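Local coordinates for phosphoribosylaminoimidazole-succinocarboxamide synthase (Saccharomyces cerevisiae, PDB 2CNQ), which catalyses the ATP-dependent joining of the ribonucleotide CAIR and L-aspartate to give SAICAR in de novo purine biosynthesis, at residues A28-F33 against H75-A80; L56-S61 against R105-H110; H112-L117 against I230-V235; I120-I125 against S240-N245. One frame throughout, in Å; residues are numbered along the deposited sequence.

Contact 1: A28-F33 against H75-A80. With ADP (adenosine-5'-diphosphate), chain B.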
# COMPACT_ATOMS: atom_id res chain seq x y z
N ALA A 28 12.85 -2.27 21.49
CA ALA A 28 13.70 -1.36 20.81
C ALA A 28 13.76 -1.59 19.32
O ALA A 28 14.00 -0.67 18.58
CB ALA A 28 15.09 -1.43 21.40
N GLY A 29 13.59 -2.81 18.87
CA GLY A 29 13.73 -3.11 17.46
C GLY A 29 12.47 -3.48 16.74
O GLY A 29 12.53 -3.80 15.57
N THR A 30 11.35 -3.48 17.42
CA THR A 30 10.20 -4.13 16.88
C THR A 30 8.98 -3.33 17.13
O THR A 30 8.81 -2.71 18.17
CB THR A 30 10.06 -5.43 17.68
OG1 THR A 30 11.34 -6.08 17.76
CG2 THR A 30 9.09 -6.35 17.05
N LEU A 31 8.12 -3.34 16.13
CA LEU A 31 6.89 -2.59 16.14
C LEU A 31 5.74 -3.54 16.02
O LEU A 31 5.80 -4.54 15.35
CB LEU A 31 6.84 -1.65 14.98
CG LEU A 31 7.95 -0.65 14.92
CD1 LEU A 31 7.88 0.04 13.58
CD2 LEU A 31 7.89 0.32 16.04
N LEU A 32 4.66 -3.15 16.66
CA LEU A 32 3.35 -3.72 16.47
C LEU A 32 2.65 -2.81 15.49
O LEU A 32 2.39 -1.66 15.77
CB LEU A 32 2.63 -3.79 17.79
CG LEU A 32 1.20 -4.19 17.73
CD1 LEU A 32 1.08 -5.55 17.16
CD2 LEU A 32 0.57 -4.09 19.09
N PHE A 33 2.41 -3.33 14.30
CA PHE A 33 2.03 -2.55 13.16
C PHE A 33 0.58 -2.89 12.86
O PHE A 33 0.31 -3.92 12.27
CB PHE A 33 2.98 -3.00 12.05
CG PHE A 33 3.00 -2.15 10.84
CD1 PHE A 33 2.49 -2.60 9.65
CD2 PHE A 33 3.62 -0.96 10.86
CE1 PHE A 33 2.61 -1.85 8.51
CE2 PHE A 33 3.76 -0.20 9.72
CZ PHE A 33 3.24 -0.66 8.55
N HIS A 75 10.07 -6.76 6.35
CA HIS A 75 10.10 -6.34 7.72
C HIS A 75 9.43 -7.25 8.69
O HIS A 75 9.44 -6.98 9.87
CB HIS A 75 9.55 -4.94 7.90
CG HIS A 75 8.13 -4.76 7.61
ND1 HIS A 75 7.52 -3.61 8.03
CD2 HIS A 75 7.20 -5.51 6.99
CE1 HIS A 75 6.27 -3.67 7.67
NE2 HIS A 75 6.05 -4.80 7.03
N LEU A 76 8.82 -8.32 8.23
CA LEU A 76 8.09 -9.13 9.18
C LEU A 76 9.05 -9.78 10.14
O LEU A 76 10.08 -10.29 9.75
CB LEU A 76 7.36 -10.22 8.46
CG LEU A 76 6.33 -9.76 7.48
CD1 LEU A 76 5.73 -10.96 6.80
CD2 LEU A 76 5.27 -8.90 8.13
N VAL A 77 8.68 -9.84 11.40
CA VAL A 77 9.35 -10.67 12.35
C VAL A 77 8.89 -12.09 12.08
O VAL A 77 7.74 -12.38 11.94
CB VAL A 77 9.02 -10.24 13.75
CG1 VAL A 77 9.58 -11.19 14.77
CG2 VAL A 77 9.54 -8.84 14.00
N ASP A 78 9.83 -13.00 12.15
CA ASP A 78 9.47 -14.39 12.16
C ASP A 78 8.62 -14.71 13.38
O ASP A 78 8.92 -14.34 14.51
CB ASP A 78 10.73 -15.23 12.22
CG ASP A 78 11.53 -15.15 10.95
OD1 ASP A 78 11.06 -14.57 9.95
OD2 ASP A 78 12.66 -15.68 10.96
N ILE A 79 7.53 -15.37 13.14
CA ILE A 79 6.73 -15.85 14.23
C ILE A 79 7.05 -17.34 14.25
O ILE A 79 6.89 -17.99 13.21
CB ILE A 79 5.26 -15.51 13.96
CG1 ILE A 79 5.05 -13.98 13.89
CG2 ILE A 79 4.36 -16.06 15.05
CD1 ILE A 79 5.58 -13.25 15.08
N ALA A 80 7.55 -17.88 15.37
CA ALA A 80 7.84 -19.29 15.42
C ALA A 80 6.63 -20.11 15.06
O ALA A 80 5.50 -19.68 15.21
CB ALA A 80 8.32 -19.65 16.79
PB ADP B . 0.77 6.76 6.33
O1B ADP B . 0.59 6.04 5.07
O2B ADP B . 1.98 7.59 6.33
O3B ADP B . -0.33 7.58 6.81
PA ADP B . 0.35 4.28 7.67
O1A ADP B . 0.40 3.49 6.44
O2A ADP B . -0.92 4.48 8.34
O3A ADP B . 1.04 5.68 7.45
O5' ADP B . 1.33 3.69 8.75
C5' ADP B . 2.55 3.03 8.48
C4' ADP B . 3.68 3.92 8.87
O4' ADP B . 4.74 3.06 9.29
C3' ADP B . 4.25 4.73 7.75
O3' ADP B . 4.89 5.88 8.25
C2' ADP B . 5.31 3.82 7.20
O2' ADP B . 6.27 4.47 6.43
C1' ADP B . 5.86 3.26 8.45
N9 ADP B . 6.54 2.01 8.35
C8 ADP B . 6.21 0.98 7.58
N7 ADP B . 6.96 -0.07 7.78
C5 ADP B . 7.83 0.31 8.73
C6 ADP B . 8.88 -0.33 9.43
N6 ADP B . 9.18 -1.59 9.19
N1 ADP B . 9.61 0.37 10.28
C2 ADP B . 9.27 1.62 10.55
N3 ADP B . 8.26 2.31 10.02
C4 ADP B . 7.56 1.64 9.11
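Thr30, on strand 30-35, and Val77, in the loop after strand 73-74, are the pair whose backbones come nearest, their CA atoms 8.0 Å apart, so the two segments meet through side chains. Strand 106-110 accounts for the spacing: its backbone bonds to Leu31 and Phe33 and also to His75 and Val77, so 28-33 and 75-80 flank it. At the outer end of the contact the Thr30 CG2 methyl meets Val77 CG2 at 4.0 Å, the two side chains crossing at about a right angle, while Thr30 OG1 turns to Asp27.

The aromatic pair lies beside the nucleotide. His75 presents an edge to one face of Phe33 in a T-shaped stack, with centroids 5.5 Å apart and planes at 79°. CE1 of His75 is the approaching atom, 4.2 Å from Phe33 CE1 and toward the rim of that ring. The imidazole gets there because His75 CG sits between the backbone N and the carbonyl carbon (chi1 65°). Phe33 turns its own edge to the ribose, its CE2 lying 3.4 Å from ADP O4', in the ring plane. Leu31 CD1 adds an apolar touch, 3.7 Å from ADP C2.

ADP N6 donates to His75 ND1 at 2.9 Å, which means that ND1 carries a lone pair; a neutral ring would then probably hold its hydrogen on NE2. The T-shaped contact with Phe33 probably helps hold the imidazole in the orientation that accepts from N6.

Contact 2: L56-S61 against R105-H110. With ADP (adenosine-5'-diphosphate), chain B.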
# COMPACT_ATOMS: atom_id res chain seq x y z
N LEU A 56 -7.78 -6.89 5.92
CA LEU A 56 -7.47 -7.15 4.52
C LEU A 56 -6.13 -6.63 4.16
O LEU A 56 -5.35 -7.32 3.50
CB LEU A 56 -8.55 -6.56 3.67
CG LEU A 56 -8.46 -6.89 2.21
CD1 LEU A 56 -9.83 -6.89 1.64
CD2 LEU A 56 -7.61 -5.94 1.44
N LEU A 57 -5.79 -5.44 4.59
CA LEU A 57 -4.49 -4.90 4.23
C LEU A 57 -3.41 -5.75 4.80
O LEU A 57 -2.38 -5.94 4.18
CB LEU A 57 -4.34 -3.51 4.74
CG LEU A 57 -5.37 -2.51 4.28
CD1 LEU A 57 -5.08 -1.20 4.93
CD2 LEU A 57 -5.44 -2.41 2.80
N THR A 58 -3.62 -6.24 6.00
CA THR A 58 -2.65 -7.05 6.66
C THR A 58 -2.50 -8.34 5.94
O THR A 58 -1.42 -8.75 5.59
CB THR A 58 -3.07 -7.27 8.10
OG1 THR A 58 -3.12 -6.02 8.77
CG2 THR A 58 -2.10 -8.13 8.82
N LYS A 59 -3.60 -9.04 5.75
CA LYS A 59 -3.55 -10.34 5.14
C LYS A 59 -3.02 -10.28 3.74
O LYS A 59 -2.27 -11.12 3.32
CB LYS A 59 -4.94 -10.93 5.16
CG LYS A 59 -5.51 -11.15 6.54
CD LYS A 59 -4.71 -12.08 7.45
CE LYS A 59 -5.31 -12.04 8.87
NZ LYS A 59 -4.81 -13.15 9.74
N LEU A 60 -3.42 -9.28 3.00
CA LEU A 60 -2.96 -9.17 1.64
C LEU A 60 -1.48 -8.86 1.63
O LEU A 60 -0.75 -9.40 0.85
CB LEU A 60 -3.78 -8.15 0.90
CG LEU A 60 -3.53 -8.07 -0.58
CD1 LEU A 60 -3.54 -9.40 -1.27
CD2 LEU A 60 -4.56 -7.18 -1.17
N SER A 61 -1.06 -7.98 2.51
CA SER A 61 0.35 -7.75 2.62
C SER A 61 1.08 -9.02 2.89
O SER A 61 2.10 -9.28 2.30
CB SER A 61 0.65 -6.79 3.74
OG SER A 61 0.24 -5.48 3.44
N ARG A 105 -5.02 -8.04 12.17
CA ARG A 105 -4.74 -6.78 11.53
C ARG A 105 -3.42 -6.23 12.00
O ARG A 105 -3.12 -5.09 11.77
CB ARG A 105 -5.82 -5.77 11.83
CG ARG A 105 -6.00 -5.52 13.29
CD ARG A 105 -6.98 -4.47 13.58
NE ARG A 105 -8.33 -4.82 13.20
CZ ARG A 105 -9.03 -4.27 12.23
NH1 ARG A 105 -8.53 -3.36 11.46
NH2 ARG A 105 -10.28 -4.62 12.05
N SER A 106 -2.60 -7.07 12.62
CA SER A 106 -1.38 -6.62 13.21
C SER A 106 -0.25 -7.42 12.70
O SER A 106 -0.30 -8.64 12.65
CB SER A 106 -1.44 -6.75 14.71
OG SER A 106 -2.44 -5.95 15.24
N LEU A 107 0.82 -6.74 12.41
CA LEU A 107 2.06 -7.38 12.07
C LEU A 107 3.09 -6.98 13.06
O LEU A 107 3.17 -5.84 13.46
CB LEU A 107 2.51 -6.99 10.68
CG LEU A 107 1.53 -7.44 9.62
CD1 LEU A 107 1.92 -6.87 8.31
CD2 LEU A 107 1.46 -8.92 9.52
N LEU A 108 3.89 -7.93 13.44
CA LEU A 108 5.05 -7.69 14.24
C LEU A 108 6.17 -7.50 13.27
O LEU A 108 6.45 -8.39 12.49
CB LEU A 108 5.29 -8.89 15.12
CG LEU A 108 6.36 -8.72 16.14
CD1 LEU A 108 5.92 -7.74 17.18
CD2 LEU A 108 6.66 -10.05 16.75
N VAL A 109 6.75 -6.32 13.27
CA VAL A 109 7.71 -5.99 12.26
C VAL A 109 8.92 -5.43 12.89
O VAL A 109 8.92 -4.85 13.95
CB VAL A 109 7.13 -5.01 11.23
CG1 VAL A 109 5.87 -5.57 10.62
CG2 VAL A 109 6.88 -3.68 11.80
N HIS A 110 10.00 -5.60 12.19
CA HIS A 110 11.22 -4.99 12.56
C HIS A 110 11.18 -3.53 12.18
O HIS A 110 10.81 -3.18 11.09
CB HIS A 110 12.33 -5.64 11.76
CG HIS A 110 12.58 -7.05 12.13
ND1 HIS A 110 13.24 -7.40 13.29
CD2 HIS A 110 12.27 -8.21 11.50
CE1 HIS A 110 13.31 -8.72 13.36
NE2 HIS A 110 12.76 -9.24 12.28
PB ADP B . 0.77 6.76 6.33
O1B ADP B . 0.59 6.04 5.07
O2B ADP B . 1.98 7.59 6.33
O3B ADP B . -0.33 7.58 6.81
PA ADP B . 0.35 4.28 7.67
O1A ADP B . 0.40 3.49 6.44
O2A ADP B . -0.92 4.48 8.34
O3A ADP B . 1.04 5.68 7.45
O5' ADP B . 1.33 3.69 8.75
C5' ADP B . 2.55 3.03 8.48
C4' ADP B . 3.68 3.92 8.87
O4' ADP B . 4.74 3.06 9.29
C3' ADP B . 4.25 4.73 7.75
O3' ADP B . 4.89 5.88 8.25
C2' ADP B . 5.31 3.82 7.20
O2' ADP B . 6.27 4.47 6.43
C1' ADP B . 5.86 3.26 8.45
N9 ADP B . 6.54 2.01 8.35
C8 ADP B . 6.21 0.98 7.58
N7 ADP B . 6.96 -0.07 7.78
C5 ADP B . 7.83 0.31 8.73
C6 ADP B . 8.88 -0.33 9.43
N6 ADP B . 9.18 -1.59 9.19
N1 ADP B . 9.61 0.37 10.28
C2 ADP B . 9.27 1.62 10.55
N3 ADP B . 8.26 2.31 10.02
C4 ADP B . 7.56 1.64 9.11
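A single threonine carries nearly all of this junction: Thr58 is the helix residue that touches Arg105, Ser106 and Leu107, and its CA comes within 5.3 Å of Arg105 CA. The arrangement is a helix packed on an antiparallel sheet, with helix 53-67 laid against strand 106-110, the neighbour of strand 30-35.

The two branches of Thr58 do different work. CG2, anti to the backbone N, reaches tip to tip toward Leu107 and stops 3.7 Å from its CD2. OG1 comes 3.1 Å from Arg105 O, just before the strand, while its hydrogen bond runs to Gly54 O one turn back in the helix. Arg105 itself leads away: CB stays near Thr58, but the chain, bent at chi3 (66°), carries the guanidinium to a salt bridge with Asp37. An alanine at Thr58 would lack both branches and would probably open a gap opposite Leu107 CD2 and leave Gly54 O without its side-chain donor.

One turn further along, Ser61 N and Ser61 OG reach Leu57 O from opposite faces of its carbonyl plane, the hydroxyl at 2.8 Å. Ser61 OG is in turn met by Val235 N, which links the helix to strand 228-245. At the far end of strand 106-110 the backbone serves the nucleotide: ADP N6 donates to His110 O at 3.0 Å with an N-H...O angle of 158°.

Contact 3: H112-L117 against I230-V235. With ADP (adenosine-5'-diphosphate), chain B.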
# COMPACT_ATOMS: atom_id res chain seq x y z
N HIS A 112 12.67 -0.53 10.73
CA HIS A 112 13.73 -0.35 9.78
C HIS A 112 13.90 1.08 9.50
O HIS A 112 12.96 1.85 9.53
CB HIS A 112 13.44 -1.08 8.49
CG HIS A 112 13.83 -2.50 8.56
ND1 HIS A 112 15.15 -2.88 8.59
CD2 HIS A 112 13.10 -3.64 8.64
CE1 HIS A 112 15.22 -4.19 8.68
NE2 HIS A 112 13.99 -4.67 8.72
N LYS A 113 15.12 1.40 9.12
CA LYS A 113 15.38 2.66 8.50
C LYS A 113 14.72 2.67 7.17
O LYS A 113 14.95 1.80 6.35
CB LYS A 113 16.85 2.84 8.36
CG LYS A 113 17.19 4.19 7.82
CD LYS A 113 18.66 4.44 7.74
CE LYS A 113 19.30 4.50 9.10
NZ LYS A 113 20.65 5.10 9.01
N LEU A 114 13.88 3.64 6.97
CA LEU A 114 13.12 3.70 5.77
C LEU A 114 13.84 4.50 4.74
O LEU A 114 14.54 5.42 5.05
CB LEU A 114 11.75 4.33 6.01
CG LEU A 114 10.95 3.61 7.05
CD1 LEU A 114 9.65 4.34 7.24
CD2 LEU A 114 10.86 2.14 6.70
N ILE A 115 13.70 4.11 3.50
CA ILE A 115 14.16 4.92 2.40
C ILE A 115 13.06 5.91 2.17
O ILE A 115 11.90 5.55 2.05
CB ILE A 115 14.38 4.06 1.18
CG1 ILE A 115 15.46 3.03 1.48
CG2 ILE A 115 14.75 4.91 -0.00
CD1 ILE A 115 15.72 2.10 0.34
N PRO A 116 13.37 7.19 2.16
CA PRO A 116 12.36 8.21 2.24
C PRO A 116 11.71 8.52 0.91
O PRO A 116 11.74 9.63 0.41
CB PRO A 116 13.13 9.40 2.76
CG PRO A 116 14.46 9.21 2.14
CD PRO A 116 14.71 7.78 2.32
N LEU A 117 11.12 7.51 0.33
CA LEU A 117 10.43 7.63 -0.93
C LEU A 117 9.20 6.81 -0.88
O LEU A 117 9.18 5.76 -0.27
CB LEU A 117 11.27 7.05 -2.06
CG LEU A 117 12.60 7.71 -2.32
CD1 LEU A 117 13.40 6.88 -3.27
CD2 LEU A 117 12.40 9.10 -2.86
N ILE A 230 14.78 -3.60 2.14
CA ILE A 230 13.79 -4.32 2.86
C ILE A 230 12.46 -3.84 2.38
O ILE A 230 12.20 -2.66 2.33
CB ILE A 230 13.87 -4.03 4.36
CG1 ILE A 230 15.29 -4.13 4.87
CG2 ILE A 230 12.95 -4.93 5.11
CD1 ILE A 230 15.88 -5.42 4.77
N LEU A 231 11.57 -4.76 2.08
CA LEU A 231 10.21 -4.40 1.78
C LEU A 231 9.49 -4.23 3.08
O LEU A 231 9.46 -5.11 3.91
CB LEU A 231 9.61 -5.52 0.95
CG LEU A 231 8.25 -5.20 0.36
CD1 LEU A 231 8.30 -4.07 -0.59
CD2 LEU A 231 7.76 -6.44 -0.34
N VAL A 232 8.94 -3.05 3.28
CA VAL A 232 8.31 -2.71 4.53
C VAL A 232 6.88 -2.30 4.28
O VAL A 232 6.33 -2.51 3.21
CB VAL A 232 9.09 -1.62 5.28
CG1 VAL A 232 10.52 -2.06 5.48
CG2 VAL A 232 9.04 -0.31 4.59
N ASP A 233 6.24 -1.79 5.29
CA ASP A 233 4.93 -1.24 5.17
C ASP A 233 3.94 -2.28 4.69
O ASP A 233 3.96 -3.39 5.20
CB ASP A 233 4.95 0.03 4.33
CG ASP A 233 3.75 0.87 4.53
OD1 ASP A 233 3.61 1.45 5.62
OD2 ASP A 233 2.96 0.97 3.57
N GLU A 234 3.06 -1.88 3.82
CA GLU A 234 2.12 -2.75 3.20
C GLU A 234 2.52 -2.96 1.77
O GLU A 234 3.21 -2.17 1.18
CB GLU A 234 0.71 -2.21 3.29
CG GLU A 234 0.49 -1.03 2.38
CD GLU A 234 -0.88 -0.46 2.50
OE1 GLU A 234 -0.99 0.76 2.28
OE2 GLU A 234 -1.83 -1.20 2.77
N VAL A 235 2.03 -4.05 1.23
CA VAL A 235 2.43 -4.46 -0.10
C VAL A 235 1.21 -4.82 -0.88
O VAL A 235 0.47 -5.70 -0.48
CB VAL A 235 3.38 -5.64 -0.03
CG1 VAL A 235 3.80 -5.99 -1.42
CG2 VAL A 235 4.55 -5.34 0.84
PB ADP B . 0.77 6.76 6.33
O1B ADP B . 0.59 6.04 5.07
O2B ADP B . 1.98 7.59 6.33
O3B ADP B . -0.33 7.58 6.81
PA ADP B . 0.35 4.28 7.67
O1A ADP B . 0.40 3.49 6.44
O2A ADP B . -0.92 4.48 8.34
O3A ADP B . 1.04 5.68 7.45
O5' ADP B . 1.33 3.69 8.75
C5' ADP B . 2.55 3.03 8.48
C4' ADP B . 3.68 3.92 8.87
O4' ADP B . 4.74 3.06 9.29
C3' ADP B . 4.25 4.73 7.75
O3' ADP B . 4.89 5.88 8.25
C2' ADP B . 5.31 3.82 7.20
O2' ADP B . 6.27 4.47 6.43
C1' ADP B . 5.86 3.26 8.45
N9 ADP B . 6.54 2.01 8.35
C8 ADP B . 6.21 0.98 7.58
N7 ADP B . 6.96 -0.07 7.78
C5 ADP B . 7.83 0.31 8.73
C6 ADP B . 8.88 -0.33 9.43
N6 ADP B . 9.18 -1.59 9.19
N1 ADP B . 9.61 0.37 10.28
C2 ADP B . 9.27 1.62 10.55
N3 ADP B . 8.26 2.31 10.02
C4 ADP B . 7.56 1.64 9.11
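His112 and Ile230 meet in a CH-pi contact, the one aromatic interaction between these segments. Ile230 CG1 stands 3.9 Å from the centroid of the imidazole, only 16° off the ring normal. Because Ile230 CG2 is anti to the backbone N and CG1 anti to the carbonyl carbon, both branches can rest on the ring, and CG2 lies 3.8 Å from His112 CD2.

Apolar packing continues with Leu114 and Val232. Leu114 CD2 touches Val232 CG2 at 3.7 Å, and the two residues cover one face of the adenine, opposite the face touched by Leu31. CB of Val232 is 3.6 Å from ADP N7, and Leu114 CD1 reaches toward the ribose, 3.5 Å from ADP O2'.

Polar contacts come from the backbone. His112 N donates to ADP N1 at 3.2 Å in a nearly straight bond (169°), whereas the bond from Asp233 N to ADP N7, 3.1 Å, is weak and bent (132°). The Asp233 carboxylate is held in place on the protein side: Glu234 N meets OD2 from above its plane, and Lys217 forms a salt bridge with the same atom.

Strand 211-223 lies between strands 113-122 and 228-245 and bonds to both. The two segments thus line one face of the adenine together and meet N1 and N7 at its edge, and recognition of N1 by a backbone N-H, much as in a kinase hinge, would suit adenine better than guanine, whose N1 carries a hydrogen.

Contact 4: I120-I125 against S240-N245. With AMZ (aminoimidazole 4-carboxamide ribonucleotide), chain C.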
# COMPACT_ATOMS: atom_id res chain seq x y z
N ILE A 120 6.87 4.13 -5.98
CA ILE A 120 5.78 3.86 -6.86
C ILE A 120 6.30 3.26 -8.12
O ILE A 120 7.27 3.73 -8.70
CB ILE A 120 5.00 5.11 -7.15
CG1 ILE A 120 4.39 5.64 -5.87
CG2 ILE A 120 3.97 4.90 -8.21
CD1 ILE A 120 4.01 7.07 -5.96
N VAL A 121 5.65 2.21 -8.57
CA VAL A 121 5.87 1.63 -9.86
C VAL A 121 4.59 1.68 -10.61
O VAL A 121 3.56 1.32 -10.09
CB VAL A 121 6.38 0.20 -9.78
CG1 VAL A 121 6.61 -0.33 -11.18
CG2 VAL A 121 7.63 0.13 -8.98
N ARG A 122 4.68 2.13 -11.84
CA ARG A 122 3.54 2.21 -12.71
C ARG A 122 3.74 1.29 -13.87
O ARG A 122 4.67 1.42 -14.63
CB ARG A 122 3.34 3.59 -13.22
CG ARG A 122 3.26 4.61 -12.13
CD ARG A 122 3.09 5.98 -12.70
NE ARG A 122 3.22 6.98 -11.67
CZ ARG A 122 2.23 7.42 -10.95
NH1 ARG A 122 1.00 7.10 -11.19
NH2 ARG A 122 2.51 8.23 -9.95
N GLY A 123 2.84 0.35 -14.02
CA GLY A 123 2.80 -0.45 -15.21
C GLY A 123 1.95 0.12 -16.29
O GLY A 123 2.12 -0.20 -17.46
N TYR A 124 1.02 0.96 -15.90
CA TYR A 124 0.00 1.49 -16.75
C TYR A 124 -0.16 2.91 -16.39
O TYR A 124 0.03 3.31 -15.24
CB TYR A 124 -1.31 0.78 -16.53
CG TYR A 124 -1.26 -0.67 -16.88
CD1 TYR A 124 -0.60 -1.57 -16.07
CD2 TYR A 124 -1.87 -1.13 -18.01
CE1 TYR A 124 -0.56 -2.89 -16.40
CE2 TYR A 124 -1.82 -2.46 -18.33
CZ TYR A 124 -1.16 -3.33 -17.54
OH TYR A 124 -1.11 -4.65 -17.82
N ILE A 125 -0.52 3.72 -17.37
CA ILE A 125 -0.57 5.13 -17.15
C ILE A 125 -1.92 5.55 -16.69
O ILE A 125 -2.91 5.42 -17.38
CB ILE A 125 -0.08 5.87 -18.38
CG1 ILE A 125 0.15 7.31 -18.01
CG2 ILE A 125 -0.96 5.73 -19.60
CD1 ILE A 125 0.90 8.08 -19.04
N SER A 240 -2.58 0.67 -1.48
CA SER A 240 -1.30 1.01 -2.03
C SER A 240 -1.23 0.88 -3.53
O SER A 240 -0.21 1.17 -4.09
CB SER A 240 -0.23 0.18 -1.41
OG SER A 240 -0.27 -1.13 -1.85
N SER A 241 -2.29 0.43 -4.16
CA SER A 241 -2.26 0.04 -5.54
C SER A 241 -3.52 0.35 -6.22
O SER A 241 -4.54 0.54 -5.58
CB SER A 241 -2.09 -1.47 -5.62
OG SER A 241 -1.11 -1.93 -4.73
N ARG A 242 -3.47 0.29 -7.54
CA ARG A 242 -4.65 0.28 -8.34
C ARG A 242 -4.75 -1.05 -9.00
O ARG A 242 -3.81 -1.52 -9.61
CB ARG A 242 -4.63 1.38 -9.35
CG ARG A 242 -4.83 2.70 -8.72
CD ARG A 242 -4.64 3.77 -9.73
NE ARG A 242 -4.85 5.07 -9.13
CZ ARG A 242 -4.04 6.09 -9.23
NH1 ARG A 242 -4.42 7.22 -8.71
NH2 ARG A 242 -2.86 6.00 -9.80
N PHE A 243 -5.91 -1.66 -8.83
CA PHE A 243 -6.20 -2.95 -9.36
C PHE A 243 -7.36 -2.85 -10.29
O PHE A 243 -8.42 -2.39 -9.90
CB PHE A 243 -6.55 -3.89 -8.24
CG PHE A 243 -5.47 -4.13 -7.27
CD1 PHE A 243 -5.69 -4.02 -5.92
CD2 PHE A 243 -4.22 -4.52 -7.68
CE1 PHE A 243 -4.70 -4.32 -5.01
CE2 PHE A 243 -3.23 -4.79 -6.78
CZ PHE A 243 -3.48 -4.71 -5.44
N TRP A 244 -7.15 -3.31 -11.50
CA TRP A 244 -8.15 -3.29 -12.52
C TRP A 244 -8.48 -4.68 -12.92
O TRP A 244 -7.68 -5.57 -12.89
CB TRP A 244 -7.64 -2.56 -13.72
CG TRP A 244 -7.34 -1.15 -13.47
CD1 TRP A 244 -7.84 -0.36 -12.49
CD2 TRP A 244 -6.48 -0.33 -14.24
NE1 TRP A 244 -7.34 0.89 -12.61
CE2 TRP A 244 -6.51 0.93 -13.69
CE3 TRP A 244 -5.68 -0.57 -15.35
CZ2 TRP A 244 -5.81 1.98 -14.22
CZ3 TRP A 244 -4.96 0.45 -15.87
CH2 TRP A 244 -5.02 1.72 -15.30
N ASN A 245 -9.71 -4.86 -13.32
CA ASN A 245 -10.13 -6.12 -13.86
C ASN A 245 -9.62 -6.26 -15.27
O ASN A 245 -9.89 -5.43 -16.12
CB ASN A 245 -11.64 -6.15 -13.81
CG ASN A 245 -12.19 -7.44 -14.25
OD1 ASN A 245 -12.46 -8.31 -13.40
ND2 ASN A 245 -12.40 -7.61 -15.51
O5 AMZ C . 0.04 5.91 0.38
C6 AMZ C . 0.63 6.65 -0.38
N2 AMZ C . 1.33 7.71 0.02
C3A AMZ C . 0.62 6.40 -1.81
C7A AMZ C . -0.06 5.41 -2.44
N3 AMZ C . -0.80 4.38 -1.98
N1 AMZ C . 1.27 7.16 -2.72
C5 AMZ C . 1.00 6.63 -3.90
N AMZ C . 0.18 5.57 -3.74
C1 AMZ C . -0.27 4.69 -4.80
C2 AMZ C . -1.63 5.02 -5.33
C3 AMZ C . -1.56 4.50 -6.74
O2 AMZ C . -1.77 3.11 -6.65
O1 AMZ C . -2.62 4.42 -4.53
O AMZ C . 0.60 4.91 -5.87
C AMZ C . -0.11 4.79 -7.10
C4 AMZ C . 0.08 6.01 -7.93
O3 AMZ C . -0.70 7.06 -7.37
P AMZ C . -0.81 8.43 -8.18
OP1 AMZ C . 0.51 9.11 -8.09
O4 AMZ C . -1.89 9.18 -7.44
OP2 AMZ C . -1.17 8.14 -9.60
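Arg122 and Arg242 converge on the phosphate of AMZ from two strands of the mixed five-stranded sheet, 113-122 and 228-245, which flank strand 211-223. Arg122 grips it with both terminal nitrogens in a nearly straight bidentate pair, NH1 to AMZ OP2 at 2.9 Å (177°) and NH2 to AMZ OP1 at 2.9 Å (172°). Arg242 NH2 adds a 2.7 Å bond to the same OP2, and its NH1 makes a weak one to AMZ O4. Both chains run extended from CG to NE, which brings Arg122 NH1 and Arg242 NH2 to 4.2 Å with OP2 bridging the two. Over one face of the Arg242 guanidinium lies ribose carbon C3.

A leucine in place of Arg242 would probably leave AMZ OP2 with Arg122 alone of this pair and take from Asp215 its salt bridge to this side chain.

A second shell positions these groups: Asp215 and Gln261 hold Arg242, and His140 bonds to Arg122 NH2. Farther out, Trp244 turns its edge toward the face of Tyr124 in an offset edge-to-face pair, planes at 73°, where Trp244 CZ3 approaches Tyr124 CB to 3.7 Å.

From the N terminus, contact 1 closes a loop of 41 residues from strand 30-35 to 75-80. Contact 2 starts inside that loop, on helix 53-67, and ends beyond it on strand 106-110, so the two cross; Phe33 N to Leu107 O and His75 O to His110 N join them directly. Contacts 3 and 4 follow in series, closing loops of 112 and 114 residues, and cross in the same way on strands 113-122 and 228-245. Contacts 1 to 3 join the antiparallel sheet to the mixed sheet at ADP, with helix 53-67 packed behind through contact 2, while contact 4, its centre 28 Å from that of contact 1, closes on the AMZ phosphate held by Arg122 and Arg242.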